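Local coordinates for tripartite terminase subunit 3 (Human herpesvirus 5, PDB 3N4P), which supplies the nuclease domain of the viral terminase, which probably drives herpesvirus genomic DNA into empty capsids and cuts it, at residues 224-232 with 253-262; 58-68 with 80-89. All coordinates share one frame; numbering follows the deposited sequence.

Interaction 1. Residues 224-232 with 253-262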
loop_
_atom_site.group_PDB
_atom_site.type_symbol
_atom_site.label_atom_id
_atom_site.label_comp_id
_atom_site.label_asym_id
_atom_site.label_seq_id
_atom_site.Cartn_x
_atom_site.Cartn_y
_atom_site.Cartn_z
ATOM N N TYR B 224 -0.233 -10.752 11.341
ATOM C CA TYR B 224 0.187 -11.102 12.674
ATOM C C TYR B 224 0.222 -9.877 13.617
ATOM O O TYR B 224 -0.235 -9.962 14.757
ATOM C CB TYR B 224 1.589 -11.693 12.566
ATOM C CG TYR B 224 2.128 -12.219 13.859
ATOM C CD1 TYR B 224 3.128 -11.535 14.546
ATOM C CD2 TYR B 224 1.652 -13.443 14.408
ATOM C CE1 TYR B 224 3.643 -12.029 15.747
ATOM C CE2 TYR B 224 2.155 -13.936 15.626
ATOM C CZ TYR B 224 3.156 -13.238 16.272
ATOM O OH TYR B 224 3.668 -13.744 17.446
ATOM N N LEU B 225 0.832 -8.783 13.160
ATOM C CA LEU B 225 0.923 -7.552 13.889
ATOM C C LEU B 225 -0.518 -6.951 14.100
ATOM O O LEU B 225 -0.831 -6.473 15.183
ATOM C CB LEU B 225 1.845 -6.538 13.166
ATOM C CG LEU B 225 1.918 -5.144 13.806
ATOM C CD1 LEU B 225 2.710 -5.217 15.081
ATOM C CD2 LEU B 225 2.580 -4.083 12.907
ATOM N N LEU B 226 -1.393 -7.022 13.105
ATOM C CA LEU B 226 -2.780 -6.618 13.319
ATOM C C LEU B 226 -3.518 -7.393 14.424
ATOM O O LEU B 226 -4.361 -6.821 15.155
ATOM C CB LEU B 226 -3.568 -6.790 12.065
ATOM C CG LEU B 226 -4.054 -5.637 11.170
ATOM C CD1 LEU B 226 -4.286 -4.250 11.910
ATOM C CD2 LEU B 226 -3.272 -5.453 9.880
ATOM N N GLU B 227 -3.262 -8.699 14.544
ATOM C CA GLU B 227 -3.856 -9.471 15.638
ATOM C C GLU B 227 -3.512 -8.862 17.005
ATOM O O GLU B 227 -4.361 -8.764 17.897
ATOM C CB GLU B 227 -3.466 -10.984 15.583
ATOM C CG GLU B 227 -4.433 -11.824 14.753
ATOM C CD GLU B 227 -3.757 -12.922 13.817
ATOM O OE1 GLU B 227 -4.335 -13.230 12.730
ATOM O OE2 GLU B 227 -2.683 -13.493 14.139
ATOM N N GLN B 228 -2.264 -8.447 17.141
ATOM C CA GLN B 228 -1.822 -7.742 18.351
ATOM C C GLN B 228 -2.413 -6.338 18.521
ATOM O O GLN B 228 -2.722 -5.932 19.630
ATOM C CB GLN B 228 -0.306 -7.737 18.431
ATOM C CG GLN B 228 0.227 -9.173 18.553
ATOM C CD GLN B 228 1.746 -9.259 18.923
ATOM O OE1 GLN B 228 2.347 -8.301 19.447
ATOM N NE2 GLN B 228 2.351 -10.425 18.675
ATOM N N ILE B 229 -2.612 -5.625 17.424
ATOM C CA ILE B 229 -3.085 -4.242 17.492
ATOM C C ILE B 229 -4.488 -4.262 18.048
ATOM O O ILE B 229 -4.859 -3.371 18.774
ATOM C CB ILE B 229 -3.012 -3.523 16.109
ATOM C CG1 ILE B 229 -1.571 -3.130 15.837
ATOM C CG2 ILE B 229 -3.955 -2.316 16.022
ATOM C CD1 ILE B 229 -1.218 -2.864 14.413
ATOM N N GLN B 230 -5.233 -5.327 17.753
ATOM C CA GLN B 230 -6.584 -5.520 18.279
ATOM C C GLN B 230 -6.573 -5.736 19.783
ATOM O O GLN B 230 -7.562 -5.497 20.441
ATOM C CB GLN B 230 -7.216 -6.740 17.609
ATOM C CG GLN B 230 -8.693 -6.663 17.555
ATOM C CD GLN B 230 -9.231 -6.855 16.145
ATOM O OE1 GLN B 230 -8.876 -7.816 15.432
ATOM N NE2 GLN B 230 -10.087 -5.932 15.729
ATOM N N ASN B 231 -5.458 -6.230 20.317
ATOM C CA ASN B 231 -5.385 -6.564 21.738
ATOM C C ASN B 231 -4.933 -5.405 22.614
ATOM O O ASN B 231 -4.770 -5.569 23.823
ATOM C CB ASN B 231 -4.458 -7.770 21.961
ATOM C CG ASN B 231 -5.105 -9.080 21.537
ATOM O OD1 ASN B 231 -6.292 -9.306 21.812
ATOM N ND2 ASN B 231 -4.349 -9.926 20.832
ATOM N N LEU B 232 -4.745 -4.246 21.995
ATOM C CA LEU B 232 -4.192 -3.075 22.642
ATOM C C LEU B 232 -5.181 -2.356 23.589
ATOM O O LEU B 232 -6.311 -2.070 23.190
ATOM C CB LEU B 232 -3.795 -2.103 21.547
ATOM C CG LEU B 232 -2.360 -1.610 21.502
ATOM C CD1 LEU B 232 -2.322 -0.217 20.847
ATOM C CD2 LEU B 232 -1.699 -1.637 22.898
ATOM N N ILE B 253 -2.673 -12.723 26.090
ATOM C CA ILE B 253 -2.674 -12.342 24.695
ATOM C C ILE B 253 -1.351 -11.602 24.541
ATOM O O ILE B 253 -1.158 -10.525 25.123
ATOM C CB ILE B 253 -3.906 -11.473 24.359
ATOM C CG1 ILE B 253 -4.036 -10.296 25.355
ATOM C CG2 ILE B 253 -5.156 -12.365 24.348
ATOM C CD1 ILE B 253 -5.446 -9.604 25.441
ATOM N N SER B 254 -0.422 -12.210 23.816
ATOM C CA SER B 254 0.918 -11.669 23.683
ATOM C C SER B 254 0.852 -10.271 23.099
ATOM O O SER B 254 0.035 -10.000 22.214
ATOM C CB SER B 254 1.764 -12.555 22.758
ATOM O OG SER B 254 1.622 -12.181 21.375
ATOM N N ASP B 255 1.728 -9.396 23.587
ATOM C CA ASP B 255 1.761 -8.011 23.121
ATOM C C ASP B 255 3.180 -7.536 22.775
ATOM O O ASP B 255 3.442 -6.343 22.594
ATOM C CB ASP B 255 1.059 -7.075 24.138
ATOM C CG ASP B 255 1.933 -6.735 25.349
ATOM O OD1 ASP B 255 2.429 -7.656 26.056
ATOM O OD2 ASP B 255 2.104 -5.517 25.612
ATOM N N ASP B 256 4.086 -8.484 22.619
ATOM C CA ASP B 256 5.483 -8.132 22.506
ATOM C C ASP B 256 5.881 -7.449 21.212
ATOM O O ASP B 256 6.691 -6.566 21.239
ATOM C CB ASP B 256 6.369 -9.374 22.763
ATOM C CG ASP B 256 6.029 -10.062 24.080
ATOM O OD1 ASP B 256 6.921 -10.141 24.949
ATOM O OD2 ASP B 256 4.855 -10.492 24.260
ATOM N N LEU B 257 5.378 -7.876 20.071
ATOM C CA LEU B 257 5.777 -7.213 18.826
ATOM C C LEU B 257 5.148 -5.775 18.759
ATOM O O LEU B 257 5.772 -4.827 18.279
ATOM C CB LEU B 257 5.287 -8.024 17.615
ATOM C CG LEU B 257 5.951 -8.021 16.240
ATOM C CD1 LEU B 257 5.001 -8.114 15.044
ATOM C CD2 LEU B 257 7.137 -7.071 15.975
ATOM N N ILE B 258 3.885 -5.653 19.123
ATOM C CA ILE B 258 3.259 -4.355 19.029
ATOM C C ILE B 258 3.954 -3.266 19.888
ATOM O O ILE B 258 4.174 -2.174 19.404
ATOM C CB ILE B 258 1.699 -4.412 19.180
ATOM C CG1 ILE B 258 1.035 -3.043 18.966
ATOM C CG2 ILE B 258 1.282 -4.846 20.577
ATOM C CD1 ILE B 258 1.153 -2.456 17.546
ATOM N N ILE B 259 4.292 -3.560 21.136
ATOM C CA ILE B 259 5.031 -2.607 21.970
ATOM C C ILE B 259 6.328 -2.224 21.274
ATOM O O ILE B 259 6.745 -1.050 21.313
ATOM C CB ILE B 259 5.458 -3.237 23.305
ATOM C CG1 ILE B 259 4.264 -3.568 24.217
ATOM C CG2 ILE B 259 6.405 -2.258 24.132
ATOM C CD1 ILE B 259 4.805 -4.396 25.442
ATOM N N ALA B 260 7.005 -3.213 20.657
ATOM C CA ALA B 260 8.238 -2.849 19.986
ATOM C C ALA B 260 8.008 -1.830 18.875
ATOM O O ALA B 260 8.813 -0.931 18.692
ATOM C CB ALA B 260 8.954 -4.039 19.483
ATOM N N VAL B 261 6.919 -1.959 18.136
ATOM C CA VAL B 261 6.619 -0.974 17.119
ATOM C C VAL B 261 6.237 0.364 17.807
ATOM O O VAL B 261 6.685 1.413 17.433
ATOM C CB VAL B 261 5.425 -1.503 16.255
ATOM C CG1 VAL B 261 4.800 -0.397 15.337
ATOM C CG2 VAL B 261 5.878 -2.765 15.500
ATOM N N ILE B 262 5.395 0.315 18.815
ATOM C CA ILE B 262 5.019 1.525 19.521
ATOM C C ILE B 262 6.284 2.320 19.980
ATOM O O ILE B 262 6.351 3.517 19.821
ATOM C CB ILE B 262 4.061 1.165 20.677
ATOM C CG1 ILE B 262 2.731 0.687 20.092
ATOM C CG2 ILE B 262 3.802 2.364 21.618
ATOM C CD1 ILE B 262 1.744 0.180 21.075
#
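Gln-228 reaches from helix 224-229 to the first turn of helix 256-262 and binds its backbone there. Its OE1 accepts from Ile-258 N at 3.1 Å with an N-H...O angle of 160°. This donor lies tilted 31° from the carbonyl plane of the amide. Leu-257 N is equally near to OE1, but its N-H points poorly and that bond is weak. A buried side-chain oxygen thus serves amides at the start of a helix, where no earlier turn supplies carbonyls. The side chain is extended beyond CG, which carries the amide across the gap. NE2 lies 3.3 Å from Ser-254 OG, but the angle is too poor for a hydrogen bond. Tyr-224 OH is satisfied by His-99 of strand 91-100.

Apolar side chains pack beside this polar link. Ile-258 puts CG1 anti to its backbone N (chi1 -175°), and its CD1 meets Ile-229 CG1 at 3.3 Å, a tight contact. Leu-225 CD1 touches Leu-257 CD1 at 3.7 Å, the two side chains crossing at about a right angle. Leu-257 CD1 also meets the edge of the Tyr-224 ring. Leu-232 and Ile-262 meet tip to tip through their CD1 atoms. Toward the surface, Ile-253 CD1 lies 3.7 Å from Asn-231 OD1.

The helices cross nearly perpendicularly, with their axes 8.8 Å apart. The second begins with Asp-256, a predicted nuclease residue whose side chain lies about 7 Å from a bound magnesium ion. The contact is a helix-helix packing beside the predicted, magnesium-binding active site of a terminase nuclease domain with an RNase H-like fold.

Interaction 2. Residues 58-68 with 80-89; sequences YFGKTLYVYLD and TGVAAVGAYR
Leu-63 CD2 packs on Ala-84 CB at 3.8 Å in the apolar centre of this strand pair. Val-65, Leu-67, Val-82 and Ala-84 share that face of the sheet, and helix 109-127 covers it. Leu-67 CB rests near Val-82 CG2. On the other face are Tyr-64, Tyr-66, Ala-83 and Val-85. Val-85 O lies in plane at the edge of the Tyr-64 ring.

The strands run antiparallel. Tyr-64 pairs with Val-85 and Tyr-66 with Ala-83, each pair hydrogen-bonded in both directions. Tyr-64 N lies 2.8 Å from Val-85 O. Between Phe-59 and Tyr-64 the register shifts by two residues. Beyond that shift Gly-60 N donates to Ala-87 O at 2.7 Å. Arg-89 N donates to Tyr-58 O and closes the end of the pair.

Aromatic groups gather at this end. Tyr-88 CD1 sits over the centre of one Phe-59 face, with the ring planes at 41°. The chain of Arg-89 bends at chi3 (113°), and its guanidinium lies flat on the Tyr-58 ring. NH2 is 3.3 Å above the ring plane, and the centres are 3.7 Å apart. This is a stacked cation-pi contact. NH1 donates in the guanidinium plane to Tyr-88 OH at 2.7 Å, which fixes the group's rotation. Tyr-88 OH also bonds Glu-42 of the second subunit.

At the other end Asp-68 N makes a weak bond to Gly-81 O. Asp-68 and Glu-139 hold a magnesium ion, their side chains lying about 3 Å apart at their nearest atoms. The chemistry implies a backbone-bonded strand pair with one apolar face that presents a metal-binding aspartate at one end and an arginine held flat by stacking at the other.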
loop_
_atom_site.group_PDB
_atom_site.type_symbol
_atom_site.label_atom_id
_atom_site.label_comp_id
_atom_site.label_asym_id
_atom_site.label_seq_id
_atom_site.Cartn_x
_atom_site.Cartn_y
_atom_site.Cartn_z
ATOM N N TYR B 58 12.363 12.543 0.249
ATOM C CA TYR B 58 11.412 12.570 1.364
ATOM C C TYR B 58 11.494 11.450 2.402
ATOM O O TYR B 58 10.714 11.451 3.348
ATOM C CB TYR B 58 9.966 12.714 0.814
ATOM C CG TYR B 58 9.815 14.058 0.135
ATOM C CD1 TYR B 58 9.394 15.167 0.864
ATOM C CD2 TYR B 58 10.224 14.249 -1.194
ATOM C CE1 TYR B 58 9.305 16.434 0.269
ATOM C CE2 TYR B 58 10.160 15.528 -1.802
ATOM C CZ TYR B 58 9.685 16.601 -1.056
ATOM O OH TYR B 58 9.593 17.858 -1.602
ATOM N N PHE B 59 12.429 10.511 2.262
ATOM C CA PHE B 59 12.587 9.482 3.306
ATOM C C PHE B 59 13.504 9.902 4.421
ATOM O O PHE B 59 14.551 10.527 4.199
ATOM C CB PHE B 59 13.092 8.156 2.721
ATOM C CG PHE B 59 12.076 7.463 1.874
ATOM C CD1 PHE B 59 11.879 7.849 0.542
ATOM C CD2 PHE B 59 11.302 6.453 2.398
ATOM C CE1 PHE B 59 10.919 7.223 -0.261
ATOM C CE2 PHE B 59 10.344 5.818 1.607
ATOM C CZ PHE B 59 10.131 6.240 0.266
ATOM N N GLY B 60 13.165 9.526 5.640
ATOM C CA GLY B 60 14.166 9.708 6.685
ATOM C C GLY B 60 15.377 8.801 6.398
ATOM O O GLY B 60 15.215 7.725 5.843
ATOM N N LYS B 61 16.598 9.250 6.746
ATOM C CA LYS B 61 17.780 8.439 6.488
ATOM C C LYS B 61 18.211 7.605 7.690
ATOM O O LYS B 61 19.204 6.860 7.638
ATOM C CB LYS B 61 18.913 9.307 5.931
ATOM C CG LYS B 61 18.370 10.124 4.773
ATOM C CD LYS B 61 19.475 10.765 3.981
ATOM C CE LYS B 61 18.942 11.025 2.581
ATOM N NZ LYS B 61 19.592 12.252 1.996
ATOM N N THR B 62 17.436 7.702 8.752
ATOM C CA THR B 62 17.765 6.993 9.932
ATOM C C THR B 62 16.827 5.844 10.213
ATOM O O THR B 62 15.643 6.040 10.309
ATOM C CB THR B 62 17.806 7.948 11.136
ATOM O OG1 THR B 62 18.865 8.872 10.933
ATOM C CG2 THR B 62 18.141 7.170 12.404
ATOM N N LEU B 63 17.379 4.648 10.407
ATOM C CA LEU B 63 16.593 3.481 10.864
ATOM C C LEU B 63 16.511 3.468 12.405
ATOM O O LEU B 63 17.519 3.341 13.063
ATOM C CB LEU B 63 17.322 2.189 10.432
ATOM C CG LEU B 63 16.608 1.008 9.849
ATOM C CD1 LEU B 63 17.276 -0.416 10.072
ATOM C CD2 LEU B 63 15.037 1.023 10.046
ATOM N N TYR B 64 15.345 3.581 12.994
ATOM C CA TYR B 64 15.176 3.447 14.443
ATOM C C TYR B 64 14.790 1.997 14.743
ATOM O O TYR B 64 13.826 1.474 14.144
ATOM C CB TYR B 64 14.051 4.415 14.935
ATOM C CG TYR B 64 14.486 5.847 14.766
ATOM C CD1 TYR B 64 14.327 6.496 13.543
ATOM C CD2 TYR B 64 15.197 6.510 15.789
ATOM C CE1 TYR B 64 14.789 7.861 13.358
ATOM C CE2 TYR B 64 15.680 7.886 15.636
ATOM C CZ TYR B 64 15.482 8.532 14.399
ATOM O OH TYR B 64 15.972 9.819 14.184
ATOM N N VAL B 65 15.486 1.334 15.653
ATOM C CA VAL B 65 14.997 0.021 16.066
ATOM C C VAL B 65 14.841 -0.151 17.597
ATOM O O VAL B 65 15.586 0.407 18.364
ATOM C CB VAL B 65 15.881 -1.222 15.483
ATOM C CG1 VAL B 65 16.908 -0.879 14.381
ATOM C CG2 VAL B 65 16.387 -2.064 16.557
ATOM N N TYR B 66 13.965 -1.043 18.030
ATOM C CA TYR B 66 13.825 -1.295 19.446
ATOM C C TYR B 66 13.669 -2.763 19.638
ATOM O O TYR B 66 12.919 -3.389 18.899
ATOM C CB TYR B 66 12.484 -0.696 19.875
ATOM C CG TYR B 66 12.100 -0.927 21.289
ATOM C CD1 TYR B 66 12.528 -0.051 22.297
ATOM C CD2 TYR B 66 11.233 -1.965 21.638
ATOM C CE1 TYR B 66 12.117 -0.221 23.644
ATOM C CE2 TYR B 66 10.838 -2.159 22.977
ATOM C CZ TYR B 66 11.279 -1.281 23.962
ATOM O OH TYR B 66 10.881 -1.450 25.265
ATOM N N LEU B 67 14.250 -3.286 20.711
ATOM C CA LEU B 67 13.943 -4.641 21.096
ATOM C C LEU B 67 13.921 -4.777 22.591
ATOM O O LEU B 67 14.567 -4.026 23.311
ATOM C CB LEU B 67 14.952 -5.649 20.498
ATOM C CG LEU B 67 16.402 -5.510 20.950
ATOM C CD1 LEU B 67 17.218 -6.881 20.954
ATOM C CD2 LEU B 67 17.075 -4.526 20.024
ATOM N N ASP B 68 13.182 -5.775 23.045
ATOM C CA ASP B 68 13.060 -6.085 24.469
ATOM C C ASP B 68 13.476 -7.506 24.709
ATOM O O ASP B 68 12.631 -8.405 24.680
ATOM C CB ASP B 68 11.597 -5.903 24.934
ATOM C CG ASP B 68 11.382 -6.327 26.402
ATOM O OD1 ASP B 68 12.349 -6.720 27.109
ATOM O OD2 ASP B 68 10.229 -6.257 26.860
ATOM N N THR B 80 10.768 -12.421 21.956
ATOM C CA THR B 80 11.440 -11.120 21.968
ATOM C C THR B 80 10.973 -10.310 20.754
ATOM O O THR B 80 11.201 -10.731 19.663
ATOM C CB THR B 80 13.003 -11.386 21.851
ATOM O OG1 THR B 80 13.506 -12.073 23.034
ATOM C CG2 THR B 80 13.807 -10.087 21.583
ATOM N N GLY B 81 10.353 -9.149 20.947
ATOM C CA GLY B 81 9.892 -8.254 19.859
ATOM C C GLY B 81 11.007 -7.339 19.364
ATOM O O GLY B 81 11.723 -6.808 20.161
ATOM N N VAL B 82 11.196 -7.248 18.049
ATOM C CA VAL B 82 12.111 -6.333 17.351
ATOM C C VAL B 82 11.281 -5.588 16.254
ATOM O O VAL B 82 10.472 -6.197 15.567
ATOM C CB VAL B 82 13.277 -7.074 16.640
ATOM C CG1 VAL B 82 14.441 -6.127 16.313
ATOM C CG2 VAL B 82 13.782 -8.239 17.484
ATOM N N ALA B 83 11.479 -4.278 16.141
ATOM C CA ALA B 83 10.883 -3.474 15.105
ATOM C C ALA B 83 11.879 -2.452 14.603
ATOM O O ALA B 83 12.694 -1.881 15.355
ATOM C CB ALA B 83 9.617 -2.750 15.622
ATOM N N ALA B 84 11.739 -2.175 13.312
ATOM C CA ALA B 84 12.612 -1.272 12.601
ATOM C C ALA B 84 11.739 -0.372 11.745
ATOM O O ALA B 84 11.052 -0.876 10.828
ATOM C CB ALA B 84 13.589 -2.081 11.727
ATOM N N VAL B 85 11.797 0.941 12.059
ATOM C CA VAL B 85 11.018 2.023 11.449
ATOM C C VAL B 85 11.838 3.255 11.001
ATOM O O VAL B 85 12.942 3.499 11.499
ATOM C CB VAL B 85 9.867 2.485 12.367
ATOM C CG1 VAL B 85 9.153 1.277 13.023
ATOM C CG2 VAL B 85 10.409 3.325 13.416
ATOM N N GLY B 86 11.315 4.008 10.017
ATOM C CA GLY B 86 11.977 5.202 9.460
ATOM C C GLY B 86 10.879 6.169 9.011
ATOM O O GLY B 86 9.748 5.739 8.738
ATOM N N ALA B 87 11.215 7.433 8.841
ATOM C CA ALA B 87 10.235 8.394 8.467
ATOM C C ALA B 87 9.999 8.419 6.962
ATOM O O ALA B 87 10.909 8.164 6.159
ATOM C CB ALA B 87 10.600 9.748 9.016
ATOM N N TYR B 88 8.751 8.742 6.595
ATOM C CA TYR B 88 8.470 9.146 5.225
ATOM C C TYR B 88 7.525 10.318 5.240
ATOM O O TYR B 88 6.401 10.155 5.689
ATOM C CB TYR B 88 7.913 7.977 4.387
ATOM C CG TYR B 88 7.439 8.465 3.064
ATOM C CD1 TYR B 88 8.357 8.934 2.119
ATOM C CD2 TYR B 88 6.061 8.556 2.763
ATOM C CE1 TYR B 88 7.927 9.424 0.919
ATOM C CE2 TYR B 88 5.641 9.067 1.558
ATOM C CZ TYR B 88 6.585 9.505 0.638
ATOM O OH TYR B 88 6.201 10.040 -0.581
ATOM N N ARG B 89 7.977 11.473 4.720
ATOM C CA ARG B 89 7.318 12.769 4.895
ATOM C C ARG B 89 6.860 12.843 6.329
ATOM O O ARG B 89 7.649 12.632 7.200
ATOM C CB ARG B 89 6.133 12.982 3.872
ATOM C CG ARG B 89 6.509 12.610 2.419
ATOM C CD ARG B 89 5.409 12.808 1.326
ATOM N NE ARG B 89 5.806 13.877 0.400
ATOM C CZ ARG B 89 6.399 13.742 -0.797
ATOM N NH1 ARG B 89 6.679 12.550 -1.304
ATOM N NH2 ARG B 89 6.680 14.837 -1.503
#

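Interaction 2 belongs to the core of the domain, with its centre about 6 Å from that of the chain. The centre of interaction 1 is about 12 Å from the centre of the chain, and this contact is partly buried. They hold different elements: two neighbouring strands of the central sheet in one, two helices in the other. They touch where Leu-257, Ala-260 and Val-261 pack on Val-82, Ala-83 and Tyr-66. Their bonding differs accordingly. Residues 58-68 and 80-89 are joined mainly through backbone bonds, whereas 224-232 and 253-262 rely on one glutamine and apolar packing. Both reach the predicted nuclease centre, where the side chains of Asp-68 and Asp-256 are about 5 Å apart.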